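Local coordinates for periplasmic sugar-binding protein (Chloroflexus aurantiacus, PDB 4RXU) that binds D-glucose and probably serves as the periplasmic solute-binding component of an ABC-type sugar transporter, at residues Ala137-Gln141 with Pro339-Val343; Tyr158-Gly162 with Leu230-Asn234; Asp346-Ala350 with Phe363-Pro367. One frame throughout, in Å; residues are numbered along the deposited sequence.

In the fold
Helix 135-148 directly follows strand 129-133 and enters the lobe built round the parallel sheet that holds strand 155-159. Contact 1 joins it, 198 residues later, to the end of strand 332-343, the long strand that pairs in the other sheet. Within that wide loop falls contact 2, which closes a smaller loop, its ends 68 residues apart, between strand 155-159 and helix 224-237. Contact 3 comes after both, in series, and closes a short loop, its ends 13 residues apart, by folding the C terminus onto helix 348-354. It also touches contact 1, where Asn-347 ND2 lies 2.9 Å from Thr-342 O, a probable hydrogen bond, and Val-343 packs on Val-348.

Contact 1: Ala137-Gln141 with Pro339-Val343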
loop_
_atom_site.group_PDB
_atom_site.type_symbol
_atom_site.label_atom_id
_atom_site.label_comp_id
_atom_site.label_asym_id
_atom_site.label_seq_id
_atom_site.Cartn_x
_atom_site.Cartn_y
_atom_site.Cartn_z
ATOM N N ALA A 137 2.435 -7.596 6.985
ATOM C CA ALA A 137 2.842 -8.748 6.202
ATOM C C ALA A 137 3.312 -8.338 4.803
ATOM O O ALA A 137 4.234 -8.940 4.285
ATOM C CB ALA A 137 1.715 -9.772 6.111
ATOM N N VAL A 138 2.692 -7.320 4.190
ATOM C CA VAL A 138 3.223 -6.814 2.907
ATOM C C VAL A 138 4.715 -6.439 3.041
ATOM O O VAL A 138 5.566 -6.880 2.247
ATOM C CB VAL A 138 2.453 -5.577 2.417
ATOM C CG1 VAL A 138 3.108 -4.984 1.189
ATOM C CG2 VAL A 138 1.010 -5.936 2.143
ATOM N N GLY A 139 5.044 -5.617 4.037
ATOM C CA GLY A 139 6.441 -5.172 4.183
ATOM C C GLY A 139 7.366 -6.318 4.527
ATOM O O GLY A 139 8.458 -6.386 4.022
ATOM N N ALA A 140 6.907 -7.202 5.412
ATOM C CA ALA A 140 7.682 -8.393 5.798
ATOM C C ALA A 140 7.972 -9.239 4.569
ATOM O O ALA A 140 9.103 -9.676 4.381
ATOM C CB ALA A 140 6.965 -9.210 6.857
ATOM N N GLN A 141 6.969 -9.442 3.717
ATOM C CA GLN A 141 7.163 -10.245 2.524
ATOM C C GLN A 141 8.116 -9.591 1.536
ATOM O O GLN A 141 8.926 -10.246 0.893
ATOM C CB GLN A 141 5.839 -10.546 1.850
ATOM C CG GLN A 141 5.043 -11.604 2.579
ATOM C CD GLN A 141 3.748 -11.946 1.858
ATOM O OE1 GLN A 141 3.666 -11.829 0.656
ATOM N NE2 GLN A 141 2.768 -12.398 2.585
ATOM N N PRO A 339 -5.624 -11.358 3.607
ATOM C CA PRO A 339 -4.205 -11.640 3.460
ATOM C C PRO A 339 -3.591 -11.165 2.162
ATOM O O PRO A 339 -4.278 -10.761 1.206
ATOM C CB PRO A 339 -4.139 -13.164 3.531
ATOM C CG PRO A 339 -5.442 -13.635 3.067
ATOM C CD PRO A 339 -6.413 -12.605 3.571
ATOM N N VAL A 340 -2.272 -11.262 2.136
ATOM C CA VAL A 340 -1.485 -10.830 0.988
ATOM C C VAL A 340 -0.495 -11.938 0.586
ATOM O O VAL A 340 -0.075 -12.740 1.430
ATOM C CB VAL A 340 -0.759 -9.486 1.254
ATOM C CG1 VAL A 340 -1.769 -8.428 1.670
ATOM C CG2 VAL A 340 0.367 -9.629 2.286
ATOM N N VAL A 341 -0.142 -11.974 -0.703
ATOM C CA VAL A 341 0.612 -13.105 -1.260
ATOM C C VAL A 341 1.737 -12.625 -2.140
ATOM O O VAL A 341 1.549 -11.773 -3.007
ATOM C CB VAL A 341 -0.336 -14.015 -2.103
ATOM C CG1 VAL A 341 0.402 -15.136 -2.811
ATOM C CG2 VAL A 341 -1.391 -14.594 -1.190
ATOM N N THR A 342 2.916 -13.182 -1.936
ATOM C CA THR A 342 4.028 -12.846 -2.793
ATOM C C THR A 342 3.912 -13.502 -4.171
ATOM O O THR A 342 3.732 -14.706 -4.289
ATOM C CB THR A 342 5.357 -13.252 -2.165
ATOM O OG1 THR A 342 5.628 -12.382 -1.068
ATOM C CG2 THR A 342 6.504 -13.147 -3.183
ATOM N N VAL A 343 4.042 -12.665 -5.192
ATOM C CA VAL A 343 3.995 -13.113 -6.575
ATOM C C VAL A 343 5.321 -12.859 -7.279
ATOM O O VAL A 343 5.828 -11.731 -7.320
ATOM C CB VAL A 343 2.814 -12.487 -7.325
ATOM C CG1 VAL A 343 2.874 -12.866 -8.800
ATOM C CG2 VAL A 343 1.528 -12.966 -6.663
HETATM O O HOH W 1 8.090 -12.764 0.187
#
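Gln-141 and Val-138, on helix 135-148, meet Val-340 and Thr-342 near the end of strand 332-343, close to the interlobe crossings of a type I periplasmic-binding-protein fold. The short helix and strand segments run at 22° to one another, with their axes 8.7 Å apart at closest approach. As in any extended strand, alternate side chains face one way, and here Val-340 and Thr-342 face the helix.

The buried part centres on Val-340. Its CG2 takes the crowded position between its own backbone N and carbonyl carbon (chi1 -55°), which aims it at the helix. Val-138 CG2 meets both Val-340 methyls, CG1 and CG2, at 3.8 Å, the two side chains crossing at about a right angle; Ala-137 CB touches CG2 more loosely. The Gln-141 amide also lies against this methyl, NE2 being 3.7 Å from Val-340 CG2. Both valines touch Lys-298 of the neighbouring strand 295-298, one of the residues lining the glucose pocket; the Val-138 side chain itself is about 7 Å from the sugar.

The other part is polar and nearer solvent. From CG onward the Gln-141 chain is extended, laying its amide alongside the strand. Gln-141 NE2 donates to Val-340 O over 3.1 Å, with an N-H...O angle of 165°. The bond lies almost in the amide plane of Gln-141, yet it reaches the Val-340 carbonyl from above its plane. Gln-141 OE1 accepts from Thr-342 OG1 at 2.7 Å, the hydroxyl tilted from the carbonyl plane of the amide. With NE2 and OE1 both engaged, the flip of the amide is set. At the partly exposed end a water donates to Thr-342 OG1 and also to Gln-141 O, 2.7 Å from the latter.

Contact 2: Tyr158-Gly162 with Leu230-Asn234; sequences YLYAG and LAEAN
Past the end of strand 155-159, in the parallel sheet of one lobe, the chain meets helix 224-237, which leads into the adjacent strand 246-249: Tyr-160 reaches across to Leu-230 and Ala-231, and to Asn-234 one turn later.

The bond that defines the contact is short. Tyr-160 OH donates to Asn-234 OD1 over 2.7 Å, and the hydroxyl lies in the carbonyl plane, on a lone pair, with a C=O...O angle of 133°. The side chains come from opposite directions, and the phenol ring and the amide are turned only 29° from one another. Asn-234 CG stands anti to its carbonyl carbon (chi1 -67°), an orientation that carries OD1 off the helix toward the ring. OD1 is gripped twice, since Asn-193 ND2 also bonds to it, so the buried phenol shares its acceptor with the loop after strand 189-191.

Beside this bond, Leu-230 makes the apolar packing on the ring. Leu-230 CD2 sits at the edge of Tyr-160, 3.8 Å from CD1, and Leu-230 CG lies in the plane of the same ring, 4.0 Å from CE1. Ala-231 CA makes a close van der Waals approach to Tyr-160 OH, at 3.6 Å. Tyr-158 takes a lesser share, its CD2 edge 4.4 Å from Asn-234 CB; its hydroxyl bonds instead to Asp-242 O, and its ring packs edge-to-face with Phe-263 of helix 253-264. That helix also covers Tyr-160. The Tyr-160 side chain is about 12 Å from the bound glucose. A helix packed in this way over a parallel sheet is typical of the Rossmann-like alpha/beta lobes of periplasmic sugar-binding proteins.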
loop_
_atom_site.group_PDB
_atom_site.type_symbol
_atom_site.label_atom_id
_atom_site.label_comp_id
_atom_site.label_asym_id
_atom_site.label_seq_id
_atom_site.Cartn_x
_atom_site.Cartn_y
_atom_site.Cartn_z
ATOM N N TYR A 158 19.126 -0.615 -0.827
ATOM C CA TYR A 158 18.524 0.677 -1.074
ATOM C C TYR A 158 17.079 0.625 -0.573
ATOM O O TYR A 158 16.297 -0.242 -0.995
ATOM C CB TYR A 158 18.582 0.993 -2.564
ATOM C CG TYR A 158 20.005 1.249 -3.052
ATOM C CD1 TYR A 158 20.888 0.200 -3.318
ATOM C CD2 TYR A 158 20.465 2.543 -3.229
ATOM C CE1 TYR A 158 22.190 0.438 -3.763
ATOM C CE2 TYR A 158 21.765 2.795 -3.658
ATOM C CZ TYR A 158 22.632 1.742 -3.922
ATOM O OH TYR A 158 23.933 2.012 -4.351
ATOM N N LEU A 159 16.741 1.531 0.338
ATOM C CA LEU A 159 15.409 1.552 0.973
ATOM C C LEU A 159 14.550 2.630 0.359
ATOM O O LEU A 159 15.043 3.735 0.090
ATOM C CB LEU A 159 15.544 1.846 2.476
ATOM C CG LEU A 159 16.406 0.875 3.300
ATOM C CD1 LEU A 159 16.627 1.410 4.704
ATOM C CD2 LEU A 159 15.839 -0.545 3.329
ATOM N N TYR A 160 13.264 2.327 0.157
ATOM C CA TYR A 160 12.296 3.316 -0.335
ATOM C C TYR A 160 10.990 3.126 0.405
ATOM O O TYR A 160 10.706 2.060 0.957
ATOM C CB TYR A 160 12.092 3.213 -1.859
ATOM C CG TYR A 160 13.399 3.482 -2.586
ATOM C CD1 TYR A 160 13.841 4.795 -2.787
ATOM C CD2 TYR A 160 14.229 2.435 -2.996
ATOM C CE1 TYR A 160 15.047 5.066 -3.436
ATOM C CE2 TYR A 160 15.452 2.697 -3.614
ATOM C CZ TYR A 160 15.853 4.014 -3.835
ATOM O OH TYR A 160 17.057 4.268 -4.464
ATOM N N ALA A 161 10.229 4.206 0.463
ATOM C CA ALA A 161 8.989 4.221 1.233
ATOM C C ALA A 161 7.867 4.997 0.560
ATOM O O ALA A 161 8.080 5.773 -0.388
ATOM C CB ALA A 161 9.238 4.797 2.645
ATOM N N GLY A 162 6.671 4.771 1.094
ATOM C CA GLY A 162 5.461 5.483 0.662
ATOM C C GLY A 162 5.365 6.896 1.244
ATOM O O GLY A 162 6.313 7.383 1.881
ATOM N N LEU A 230 14.577 10.113 -7.107
ATOM C CA LEU A 230 15.279 9.734 -5.900
ATOM C C LEU A 230 16.269 8.610 -6.187
ATOM O O LEU A 230 17.403 8.670 -5.759
ATOM C CB LEU A 230 14.307 9.323 -4.807
ATOM C CG LEU A 230 14.929 9.034 -3.443
ATOM C CD1 LEU A 230 15.679 10.249 -2.881
ATOM C CD2 LEU A 230 13.845 8.573 -2.481
ATOM N N ALA A 231 15.847 7.602 -6.944
ATOM C CA ALA A 231 16.765 6.516 -7.299
ATOM C C ALA A 231 17.970 7.067 -8.069
ATOM O O ALA A 231 19.114 6.707 -7.794
ATOM C CB ALA A 231 16.031 5.440 -8.089
ATOM N N GLU A 232 17.710 7.967 -9.004
ATOM C CA GLU A 232 18.787 8.597 -9.809
ATOM C C GLU A 232 19.757 9.382 -8.919
ATOM O O GLU A 232 20.979 9.269 -9.047
ATOM C CB GLU A 232 18.220 9.507 -10.912
ATOM C CG GLU A 232 17.447 8.785 -12.005
ATOM C CD GLU A 232 18.277 7.903 -12.920
ATOM O OE1 GLU A 232 19.458 7.596 -12.619
ATOM O OE2 GLU A 232 17.695 7.474 -13.946
ATOM N N ALA A 233 19.200 10.160 -7.994
ATOM C CA ALA A 233 20.013 10.894 -7.012
ATOM C C ALA A 233 20.863 9.949 -6.161
ATOM O O ALA A 233 22.059 10.170 -5.958
ATOM C CB ALA A 233 19.131 11.778 -6.132
ATOM N N ASN A 234 20.233 8.891 -5.669
ATOM C CA ASN A 234 20.928 7.881 -4.891
ATOM C C ASN A 234 22.065 7.231 -5.667
ATOM O O ASN A 234 23.125 7.002 -5.115
ATOM C CB ASN A 234 19.971 6.784 -4.457
ATOM C CG ASN A 234 18.919 7.235 -3.460
ATOM O OD1 ASN A 234 17.975 6.503 -3.245
ATOM N ND2 ASN A 234 19.097 8.379 -2.811
#

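Contact 3: Asp346-Ala350 with Phe363-Pro367; sequences DNVRA and FTNLP
Arg-349 holds the very end of the chain, and its conformation explains how. CG points away from the backbone N and the next torsion is extended as well, but the chain then turns at chi3 (-70°), bringing the guanidinium round to the terminal carboxylate. Arg-349 NE donates to Pro-367 OXT over 2.7 Å, forming a salt bridge; the oxygen lies somewhat tilted from the guanidinium plane. A weak second bond runs from Arg-349 NH2 to Pro-367 OXT at 3.4 Å. The same NH2 makes a firmer bond to Leu-366 O, 3.0 Å away. Leu-366 O is near the guanidinium plane, although NH2 stands above the plane of that carbonyl.

Leu-366 CG lies anti to its backbone N (chi1 179°), which sends CD1 to Val-348 and CD2 over one face of the guanidinium, displaced toward its rim. Leu-366 CG itself is 3.6 Å from Arg-349 NH2.

These residues belong to the first turn of helix 348-354, which follows strand 332-343, and to the C-terminal tail that doubles back over that turn. Asn-347 occupies the N-cap position without a capping bond from its side chain; its OD1 is taken by Thr-344 N.

Beneath the polar grip, Val-348 provides the buried part. Val-348 CG1, lodged between backbone N and carbonyl carbon (chi1 55°), touches Leu-366 CD1 at 3.8 Å and Pro-367 CG at 3.9 Å; Val-348 CG2 is 3.9 Å from Leu-366 CD1. Val-348 also packs on Val-284 of helix 281-288, and Leu-366 on Ile-353.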
loop_
_atom_site.group_PDB
_atom_site.type_symbol
_atom_site.label_atom_id
_atom_site.label_comp_id
_atom_site.label_asym_id
_atom_site.label_seq_id
_atom_site.Cartn_x
_atom_site.Cartn_y
_atom_site.Cartn_z
ATOM N N ASP A 346 7.375 -17.563 -10.687
ATOM C CA ASP A 346 7.049 -18.968 -10.392
ATOM C C ASP A 346 5.540 -19.195 -10.157
ATOM O O ASP A 346 5.041 -20.275 -10.437
ATOM C CB ASP A 346 7.889 -19.465 -9.206
ATOM C CG ASP A 346 9.403 -19.331 -9.461
ATOM O OD1 ASP A 346 9.846 -19.509 -10.625
ATOM O OD2 ASP A 346 10.149 -19.022 -8.502
ATOM N N ASN A 347 4.818 -18.171 -9.674
ATOM C CA ASN A 347 3.398 -18.306 -9.320
ATOM C C ASN A 347 2.490 -17.231 -9.896
ATOM O O ASN A 347 1.344 -17.118 -9.495
ATOM C CB ASN A 347 3.173 -18.420 -7.797
ATOM C CG ASN A 347 3.464 -17.142 -7.073
ATOM O OD1 ASN A 347 4.259 -16.355 -7.553
ATOM N ND2 ASN A 347 2.812 -16.921 -5.932
ATOM N N VAL A 348 2.985 -16.452 -10.844
ATOM C CA VAL A 348 2.136 -15.408 -11.416
ATOM C C VAL A 348 0.842 -15.974 -12.037
ATOM O O VAL A 348 -0.262 -15.421 -11.859
ATOM C CB VAL A 348 2.892 -14.477 -12.370
ATOM C CG1 VAL A 348 3.594 -15.244 -13.471
ATOM C CG2 VAL A 348 1.932 -13.456 -12.942
ATOM N N ARG A 349 0.975 -17.091 -12.737
ATOM C CA ARG A 349 -0.175 -17.704 -13.335
ATOM C C ARG A 349 -1.142 -18.206 -12.263
ATOM O O ARG A 349 -2.326 -17.875 -12.315
ATOM C CB ARG A 349 0.223 -18.825 -14.299
ATOM C CG ARG A 349 -0.985 -19.396 -15.029
ATOM C CD ARG A 349 -0.550 -20.458 -16.007
ATOM N NE ARG A 349 0.170 -19.883 -17.133
ATOM C CZ ARG A 349 -0.407 -19.357 -18.211
ATOM N NH1 ARG A 349 -1.736 -19.311 -18.307
ATOM N NH2 ARG A 349 0.347 -18.864 -19.193
ATOM N N ALA A 350 -0.658 -18.964 -11.284
ATOM C CA ALA A 350 -1.560 -19.452 -10.226
ATOM C C ALA A 350 -2.199 -18.314 -9.462
ATOM O O ALA A 350 -3.398 -18.327 -9.240
ATOM C CB ALA A 350 -0.844 -20.373 -9.265
ATOM N N PHE A 363 -1.426 -10.046 -20.817
ATOM C CA PHE A 363 0.028 -10.116 -20.761
ATOM C C PHE A 363 0.638 -10.824 -21.931
ATOM O O PHE A 363 -0.006 -11.650 -22.579
ATOM C CB PHE A 363 0.456 -10.822 -19.475
ATOM C CG PHE A 363 -0.161 -10.197 -18.245
ATOM C CD1 PHE A 363 0.199 -8.921 -17.877
ATOM C CD2 PHE A 363 -1.182 -10.815 -17.553
ATOM C CE1 PHE A 363 -0.398 -8.297 -16.792
ATOM C CE2 PHE A 363 -1.790 -10.199 -16.476
ATOM C CZ PHE A 363 -1.403 -8.937 -16.090
ATOM N N THR A 364 1.899 -10.509 -22.162
ATOM C CA THR A 364 2.683 -11.222 -23.154
ATOM C C THR A 364 3.607 -12.201 -22.438
ATOM O O THR A 364 4.279 -11.896 -21.417
ATOM C CB THR A 364 3.454 -10.279 -24.093
ATOM O OG1 THR A 364 4.402 -9.529 -23.350
ATOM C CG2 THR A 364 2.489 -9.306 -24.756
ATOM N N ASN A 365 3.619 -13.418 -22.956
ATOM C CA ASN A 365 4.567 -14.428 -22.514
ATOM C C ASN A 365 4.487 -14.845 -21.045
ATOM O O ASN A 365 5.470 -15.141 -20.385
ATOM C CB ASN A 365 5.993 -14.065 -22.863
ATOM C CG ASN A 365 6.882 -15.260 -22.788
ATOM O OD1 ASN A 365 6.481 -16.366 -23.177
ATOM N ND2 ASN A 365 8.060 -15.079 -22.256
ATOM N N LEU A 366 3.264 -14.929 -20.575
ATOM C CA LEU A 366 2.997 -15.376 -19.235
ATOM C C LEU A 366 3.428 -16.843 -19.111
ATOM O O LEU A 366 2.971 -17.686 -19.879
ATOM C CB LEU A 366 1.512 -15.232 -19.013
ATOM C CG LEU A 366 0.946 -15.652 -17.684
ATOM C CD1 LEU A 366 1.513 -14.790 -16.582
ATOM C CD2 LEU A 366 -0.546 -15.462 -17.821
ATOM N N PRO A 367 4.317 -17.162 -18.158
ATOM C CA PRO A 367 4.793 -18.531 -18.019
ATOM C C PRO A 367 3.687 -19.476 -17.558
ATOM O O PRO A 367 3.746 -20.639 -17.946
ATOM C CB PRO A 367 5.908 -18.426 -16.979
ATOM C CG PRO A 367 5.552 -17.224 -16.167
ATOM C CD PRO A 367 4.876 -16.270 -17.130
ATOM O OXT PRO A 367 2.748 -19.096 -16.859
#